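Long-range contacts in alpha-glucosidase ([Eubacterium] rectale, PDB 6PNR), which probably hydrolyses alpha-glycosides of sulfoquinovose, the sulfonated sugar of sulfolipids, as a family GH31 glycosidase, and is held here with an aza-sugar inhibitor: residues Y318-L323 with A389-Y394; V359-N364 with N413-L418. All blocks are in the same frame, centred on the assembly; numbering follows the deposited sequence.

Contact 1 of 2, residues Y318-L323 with A389-Y394. With 9VH ([(3~{S},4~{R},5~{R})-4,5-bis(oxidanyl)piperidin-3-yl]methanesulfonic acid), chain C.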
loop_
_atom_site.group_PDB
_atom_site.type_symbol
_atom_site.label_atom_id
_atom_site.label_comp_id
_atom_site.label_asym_id
_atom_site.label_seq_id
_atom_site.Cartn_x
_atom_site.Cartn_y
_atom_site.Cartn_z
ATOM N N TYR A 318 -29.954 18.214 -12.041
ATOM C CA TYR A 318 -28.724 17.434 -12.035
ATOM C C TYR A 318 -28.399 17.039 -13.468
ATOM O O TYR A 318 -29.289 16.583 -14.186
ATOM C CB TYR A 318 -28.893 16.172 -11.151
ATOM C CG TYR A 318 -27.707 15.227 -11.176
ATOM C CD1 TYR A 318 -27.467 14.399 -12.276
ATOM C CD2 TYR A 318 -26.835 15.145 -10.095
ATOM C CE1 TYR A 318 -26.391 13.560 -12.318
ATOM C CE2 TYR A 318 -25.754 14.282 -10.122
ATOM C CZ TYR A 318 -25.530 13.502 -11.248
ATOM O OH TYR A 318 -24.461 12.625 -11.316
ATOM N N VAL A 319 -27.127 17.185 -13.870
ATOM C CA VAL A 319 -26.598 16.621 -15.109
ATOM C C VAL A 319 -25.159 16.187 -14.853
ATOM O O VAL A 319 -24.484 16.685 -13.949
ATOM C CB VAL A 319 -26.608 17.614 -16.311
ATOM C CG1 VAL A 319 -28.028 18.004 -16.695
ATOM C CG2 VAL A 319 -25.817 18.833 -15.960
ATOM N N ASN A 320 -24.683 15.270 -15.679
ATOM C CA ASN A 320 -23.270 14.915 -15.673
ATOM C C ASN A 320 -22.892 14.545 -17.100
ATOM O O ASN A 320 -23.762 14.454 -17.976
ATOM C CB ASN A 320 -22.962 13.816 -14.622
ATOM C CG ASN A 320 -23.360 12.380 -15.034
ATOM O OD1 ASN A 320 -23.199 11.969 -16.187
ATOM N ND2 ASN A 320 -23.808 11.584 -14.040
ATOM N N PRO A 321 -21.592 14.410 -17.401
ATOM C CA PRO A 321 -21.207 14.370 -18.821
ATOM C C PRO A 321 -21.240 12.978 -19.439
ATOM O O PRO A 321 -20.593 12.744 -20.466
ATOM C CB PRO A 321 -19.790 14.939 -18.803
ATOM C CG PRO A 321 -19.238 14.466 -17.517
ATOM C CD PRO A 321 -20.401 14.408 -16.533
ATOM N N TYR A 322 -21.995 12.056 -18.842
ATOM C CA TYR A 322 -22.124 10.690 -19.338
ATOM C C TYR A 322 -23.594 10.379 -19.597
ATOM O O TYR A 322 -24.485 11.079 -19.113
ATOM C CB TYR A 322 -21.536 9.683 -18.335
ATOM C CG TYR A 322 -20.225 10.151 -17.714
ATOM C CD1 TYR A 322 -19.121 10.436 -18.504
ATOM C CD2 TYR A 322 -20.096 10.302 -16.333
ATOM C CE1 TYR A 322 -17.918 10.860 -17.945
ATOM C CE2 TYR A 322 -18.898 10.713 -15.766
ATOM C CZ TYR A 322 -17.823 11.006 -16.579
ATOM O OH TYR A 322 -16.643 11.431 -16.026
ATOM N N LEU A 323 -23.854 9.308 -20.352
ATOM C CA LEU A 323 -25.225 8.925 -20.699
ATOM C C LEU A 323 -25.360 7.415 -20.619
ATOM O O LEU A 323 -24.610 6.696 -21.281
ATOM C CB LEU A 323 -25.586 9.417 -22.106
ATOM C CG LEU A 323 -25.639 10.926 -22.237
ATOM C CD1 LEU A 323 -25.635 11.334 -23.721
ATOM C CD2 LEU A 323 -26.889 11.434 -21.503
ATOM N N ALA A 389 -23.720 19.795 -11.285
ATOM C CA ALA A 389 -23.012 19.437 -12.515
ATOM C C ALA A 389 -21.888 18.491 -12.105
ATOM O O ALA A 389 -20.779 18.914 -11.770
ATOM C CB ALA A 389 -22.489 20.680 -13.244
ATOM N N ASP A 390 -22.179 17.198 -12.174
ATOM C CA ASP A 390 -21.489 16.181 -11.410
ATOM C C ASP A 390 -20.409 15.496 -12.244
ATOM O O ASP A 390 -20.326 15.651 -13.463
ATOM C CB ASP A 390 -22.524 15.168 -10.918
ATOM C CG ASP A 390 -22.024 14.292 -9.803
ATOM O OD1 ASP A 390 -20.935 14.532 -9.221
ATOM O OD2 ASP A 390 -22.756 13.345 -9.507
ATOM N N PHE A 391 -19.573 14.732 -11.550
ATOM C CA PHE A 391 -18.560 13.865 -12.139
ATOM C C PHE A 391 -17.556 14.628 -12.994
ATOM O O PHE A 391 -17.369 15.833 -12.820
ATOM C CB PHE A 391 -19.221 12.748 -12.950
ATOM C CG PHE A 391 -19.857 11.668 -12.096
ATOM C CD1 PHE A 391 -19.099 10.613 -11.609
ATOM C CD2 PHE A 391 -21.205 11.712 -11.783
ATOM C CE1 PHE A 391 -19.683 9.605 -10.832
ATOM C CE2 PHE A 391 -21.798 10.711 -10.999
ATOM C CZ PHE A 391 -21.031 9.667 -10.518
ATOM N N GLY A 392 -16.905 13.922 -13.916
ATOM C CA GLY A 392 -15.777 14.443 -14.661
ATOM C C GLY A 392 -14.464 13.734 -14.386
ATOM O O GLY A 392 -13.459 14.083 -15.016
ATOM N N GLU A 393 -14.439 12.743 -13.489
ATOM C CA GLU A 393 -13.206 12.091 -13.045
ATOM C C GLU A 393 -12.953 10.740 -13.695
ATOM O O GLU A 393 -11.917 10.125 -13.419
ATOM C CB GLU A 393 -13.211 11.878 -11.520
ATOM C CG GLU A 393 -13.734 13.028 -10.681
ATOM C CD GLU A 393 -15.250 12.983 -10.508
ATOM O OE1 GLU A 393 -15.902 12.193 -11.222
ATOM O OE2 GLU A 393 -15.782 13.730 -9.657
ATOM N N TYR A 394 -13.870 10.243 -14.524
ATOM C CA TYR A 394 -13.888 8.823 -14.869
ATOM C C TYR A 394 -13.319 8.523 -16.247
ATOM O O TYR A 394 -13.648 7.475 -16.813
ATOM C CB TYR A 394 -15.316 8.272 -14.822
ATOM C CG TYR A 394 -15.845 7.833 -13.473
ATOM C CD1 TYR A 394 -15.968 8.726 -12.434
ATOM C CD2 TYR A 394 -16.291 6.530 -13.276
ATOM C CE1 TYR A 394 -16.485 8.335 -11.215
ATOM C CE2 TYR A 394 -16.825 6.130 -12.062
ATOM C CZ TYR A 394 -16.909 7.041 -11.034
ATOM O OH TYR A 394 -17.427 6.676 -9.813
HETATM O O1 9VH C . -26.118 8.193 -7.633
HETATM S S1 9VH C . -25.784 9.026 -8.775
HETATM O O2 9VH C . -24.446 8.737 -9.230
HETATM O O3 9VH C . -26.799 8.947 -9.797
HETATM C C1 9VH C . -25.802 10.681 -8.143
HETATM C C2 9VH C . -24.719 10.977 -7.097
HETATM C C3 9VH C . -23.387 11.103 -7.821
HETATM N N1 9VH C . -22.265 11.669 -7.072
HETATM C C4 9VH C . -22.615 12.929 -6.415
HETATM C C5 9VH C . -23.828 12.732 -5.520
HETATM O O4 9VH C . -24.127 13.978 -4.896
HETATM C C6 9VH C . -25.021 12.273 -6.347
HETATM O O5 9VH C . -26.167 12.100 -5.517
HETATM O O HOH W 1 -14.489 11.850 -17.330
#

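Contact 2 of 2, residues V359-N364 with N413-L418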
loop_
_atom_site.group_PDB
_atom_site.type_symbol
_atom_site.label_atom_id
_atom_site.label_comp_id
_atom_site.label_asym_id
_atom_site.label_seq_id
_atom_site.Cartn_x
_atom_site.Cartn_y
_atom_site.Cartn_z
ATOM N N VAL A 359 -19.206 8.069 -22.756
ATOM C CA VAL A 359 -18.547 9.320 -22.390
ATOM C C VAL A 359 -18.707 10.278 -23.559
ATOM O O VAL A 359 -18.129 10.058 -24.630
ATOM C CB VAL A 359 -17.067 9.092 -22.062
ATOM C CG1 VAL A 359 -16.359 10.426 -21.778
ATOM C CG2 VAL A 359 -16.934 8.120 -20.902
ATOM N N VAL A 360 -19.489 11.341 -23.369
ATOM C CA VAL A 360 -19.623 12.335 -24.426
ATOM C C VAL A 360 -18.251 12.951 -24.669
ATOM O O VAL A 360 -17.611 13.453 -23.735
ATOM C CB VAL A 360 -20.669 13.388 -24.051
ATOM C CG1 VAL A 360 -20.701 14.515 -25.084
ATOM C CG2 VAL A 360 -22.039 12.737 -23.911
ATOM N N ASP A 361 -17.781 12.898 -25.921
ATOM C CA ASP A 361 -16.426 13.359 -26.235
ATOM C C ASP A 361 -16.411 14.882 -26.265
ATOM O O ASP A 361 -16.586 15.519 -27.306
ATOM C CB ASP A 361 -15.930 12.764 -27.548
ATOM C CG ASP A 361 -14.469 13.097 -27.820
ATOM O OD1 ASP A 361 -13.882 13.890 -27.047
ATOM O OD2 ASP A 361 -13.899 12.557 -28.792
ATOM N N LEU A 362 -16.145 15.477 -25.106
ATOM C CA LEU A 362 -16.159 16.928 -25.002
ATOM C C LEU A 362 -15.053 17.592 -25.816
ATOM O O LEU A 362 -15.077 18.813 -25.960
ATOM C CB LEU A 362 -16.048 17.341 -23.536
ATOM C CG LEU A 362 -17.210 16.897 -22.644
ATOM C CD1 LEU A 362 -16.969 17.347 -21.214
ATOM C CD2 LEU A 362 -18.533 17.442 -23.157
ATOM N N THR A 363 -14.087 16.832 -26.333
ATOM C CA THR A 363 -13.052 17.403 -27.191
ATOM C C THR A 363 -13.491 17.502 -28.644
ATOM O O THR A 363 -12.823 18.176 -29.437
ATOM C CB THR A 363 -11.763 16.580 -27.120
ATOM O OG1 THR A 363 -11.927 15.357 -27.850
ATOM C CG2 THR A 363 -11.416 16.258 -25.680
ATOM N N ASN A 364 -14.574 16.828 -29.006
ATOM C CA ASN A 364 -15.191 16.964 -30.314
ATOM C C ASN A 364 -16.082 18.194 -30.266
ATOM O O ASN A 364 -17.106 18.180 -29.565
ATOM C CB ASN A 364 -15.992 15.700 -30.657
ATOM C CG ASN A 364 -16.691 15.792 -32.004
ATOM O OD1 ASN A 364 -16.940 16.879 -32.518
ATOM N ND2 ASN A 364 -17.005 14.641 -32.581
ATOM N N ASN A 413 -7.091 14.500 -16.781
ATOM C CA ASN A 413 -7.186 15.639 -15.875
ATOM C C ASN A 413 -7.821 16.842 -16.545
ATOM O O ASN A 413 -8.263 17.763 -15.851
ATOM C CB ASN A 413 -5.810 16.040 -15.349
ATOM C CG ASN A 413 -5.254 15.050 -14.333
ATOM O OD1 ASN A 413 -6.001 14.336 -13.663
ATOM N ND2 ASN A 413 -3.930 15.020 -14.206
ATOM N N HIS A 414 -7.852 16.858 -17.876
ATOM C CA HIS A 414 -8.465 17.963 -18.593
ATOM C C HIS A 414 -9.983 17.902 -18.525
ATOM O O HIS A 414 -10.639 18.945 -18.608
ATOM C CB HIS A 414 -8.020 17.949 -20.055
ATOM C CG HIS A 414 -8.332 19.216 -20.793
ATOM N ND1 HIS A 414 -8.390 19.279 -22.169
ATOM C CD2 HIS A 414 -8.596 20.468 -20.346
ATOM C CE1 HIS A 414 -8.682 20.514 -22.538
ATOM N NE2 HIS A 414 -8.814 21.255 -21.451
ATOM N N TRP A 415 -10.553 16.696 -18.374
ATOM C CA TRP A 415 -11.998 16.529 -18.519
ATOM C C TRP A 415 -12.820 17.426 -17.602
ATOM O O TRP A 415 -13.796 18.029 -18.087
ATOM C CB TRP A 415 -12.380 15.062 -18.306
ATOM C CG TRP A 415 -13.399 14.601 -19.280
ATOM C CD1 TRP A 415 -14.723 14.378 -19.045
ATOM C CD2 TRP A 415 -13.180 14.322 -20.665
ATOM N NE1 TRP A 415 -15.341 13.966 -20.203
ATOM C CE2 TRP A 415 -14.418 13.925 -21.212
ATOM C CE3 TRP A 415 -12.056 14.369 -21.498
ATOM C CZ2 TRP A 415 -14.565 13.574 -22.553
ATOM C CZ3 TRP A 415 -12.202 14.023 -22.830
ATOM C CH2 TRP A 415 -13.453 13.634 -23.346
ATOM N N PRO A 416 -12.519 17.548 -16.300
ATOM C CA PRO A 416 -13.356 18.399 -15.442
ATOM C C PRO A 416 -13.461 19.834 -15.914
ATOM O O PRO A 416 -14.517 20.448 -15.729
ATOM C CB PRO A 416 -12.654 18.313 -14.085
ATOM C CG PRO A 416 -12.001 16.958 -14.108
ATOM C CD PRO A 416 -11.494 16.837 -15.510
ATOM N N VAL A 417 -12.401 20.397 -16.505
ATOM C CA VAL A 417 -12.482 21.781 -16.973
ATOM C C VAL A 417 -13.248 21.870 -18.290
ATOM O O VAL A 417 -13.994 22.834 -18.516
ATOM C CB VAL A 417 -11.072 22.388 -17.089
ATOM C CG1 VAL A 417 -11.148 23.843 -17.580
ATOM C CG2 VAL A 417 -10.405 22.345 -15.744
ATOM N N LEU A 418 -13.081 20.881 -19.182
ATOM C CA LEU A 418 -13.925 20.839 -20.380
ATOM C C LEU A 418 -15.398 20.787 -20.003
ATOM O O LEU A 418 -16.232 21.489 -20.592
ATOM C CB LEU A 418 -13.566 19.631 -21.254
ATOM C CG LEU A 418 -12.222 19.734 -21.972
ATOM C CD1 LEU A 418 -11.844 18.407 -22.633
ATOM C CD2 LEU A 418 -12.270 20.858 -22.993
HETATM O O HOH W 2 -17.949 13.506 -21.041
#

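Contact 1 of 2, residues Y318-L323 with A389-Y394
Val-319 and Ala-389 form a parallel beta bridge, their CA atoms 5.2 Å apart, one of whose bonds runs from Asp-390 N to Val-319 O at 3.0 Å. Past this bond both chains leave the parallel barrel sheet, and side chains take over. Tyr-318 has CG anti to its N (chi1 175°), which carries the hydroxyl forward to the Asp-390 carboxylate; Tyr-318 OH donates to Asp-390 OD2 at 2.6 Å, a doubtful length because OD2 is too close to the inhibitor in the model. The same hydroxyl accepts from Asn-320 ND2, 3.0 Å away and nearly straight (171°), in the amide plane. At the other end of that amide, OD1 takes Tyr-322 N in an Asx turn, and the two bonds together fix its rotation. Strands 314-319 and 386-389 are neighbours in the parallel sheet of the GH31 TIM barrel, and the contact lies at their C-terminal ends, where Tyr-318, Asp-390 and Phe-391 line the inhibitor pocket. Phe-391 turns its ring edge to the Tyr-318 hydroxyl, with CE2 3.3 Å from OH and also 3.6 Å from C3 of the inhibitor. Crossing Phe-391 at about a right angle, Tyr-322 brings CE2 to 3.5 Å from Phe-391 CB. Tyr-322 OH accepts a weak bond from Gly-392 N and lies 2.6 Å from a water oxygen that also takes a weak bond from Tyr-394 N.

Contact 2 of 2, residues V359-N364 with N413-L418
Trp-415 meets the 359-364 loop through a chi1 of -138°, away from the staggered positions, which swings its indole off helix 408-429 and against the loop. Thr-363 holds OG1 between its backbone N and carbonyl carbon (chi1 74°), leaving CG2 to point at the indole, 3.7 Å from Trp-415 CZ3; the same methyl lies 3.8 Å from Leu-418 CD1. Leu-362 lays CB over one face of the indole, 4.1 Å above the plane and offset toward the rim, while Val-359 CG1 comes in obliquely to 3.7 Å from Trp-415 CZ2. Leu-362 CB also meets Leu-418 CB at 4.1 Å. The rim of the six-membered ring faces oxygen: Val-360 O lies near its plane, 3.3 Å from Trp-415 CZ2, and Asp-361 OD1 approaches CH2, its carboxylate turned only 24° from the ring. A water in the indole plane accepts from Trp-415 NE1 (2.8 Å) and donates to Val-360 O (2.7 Å), a polar link between the two segments. Replacing Trp-415 by a leucine would probably leave that water without its N-H donor and open a gap between Val-359, Leu-362 and Thr-363. Asp-361 OD1 receives both Thr-363 OG1 and, in an Asx turn, Thr-363 N, from the same face of the carboxylate. These bonds sit within a type I turn, closed by Asn-364 N to Asp-361 O, Asn-364 being the N-cap of helix 365-380, while OD2 takes Tyr-403 N. No direct hydrogen bond spans the two segments, so their join rests on apolar contact and one bridging water, with the buried carboxylate satisfied by other partners.

How the contacts relate
The segments alternate along the chain: 318-323, 359-364, 389-394, then 413-418, all within the GH31 TIM-barrel range, so the two contacts interleave. Their centres are 10 Å apart, and they touch directly, with Gly-392 O 3.3 Å from Pro-416 CG and Pro-321 O 3.6 Å from Val-360 CB. Strand 322-324, continuing contact 1, pairs antiparallel with strand 356-359, which leads into contact 2. Helix 408-429 serves both: its Trp-419 packs on Val-319 and Pro-321 as well as on Leu-362. Contact 1 forms part of the inhibitor pocket; contact 2 lies farther from it, the Val-359 side chain about 14 Å from the inhibitor, joining the neighbouring loop to that helix.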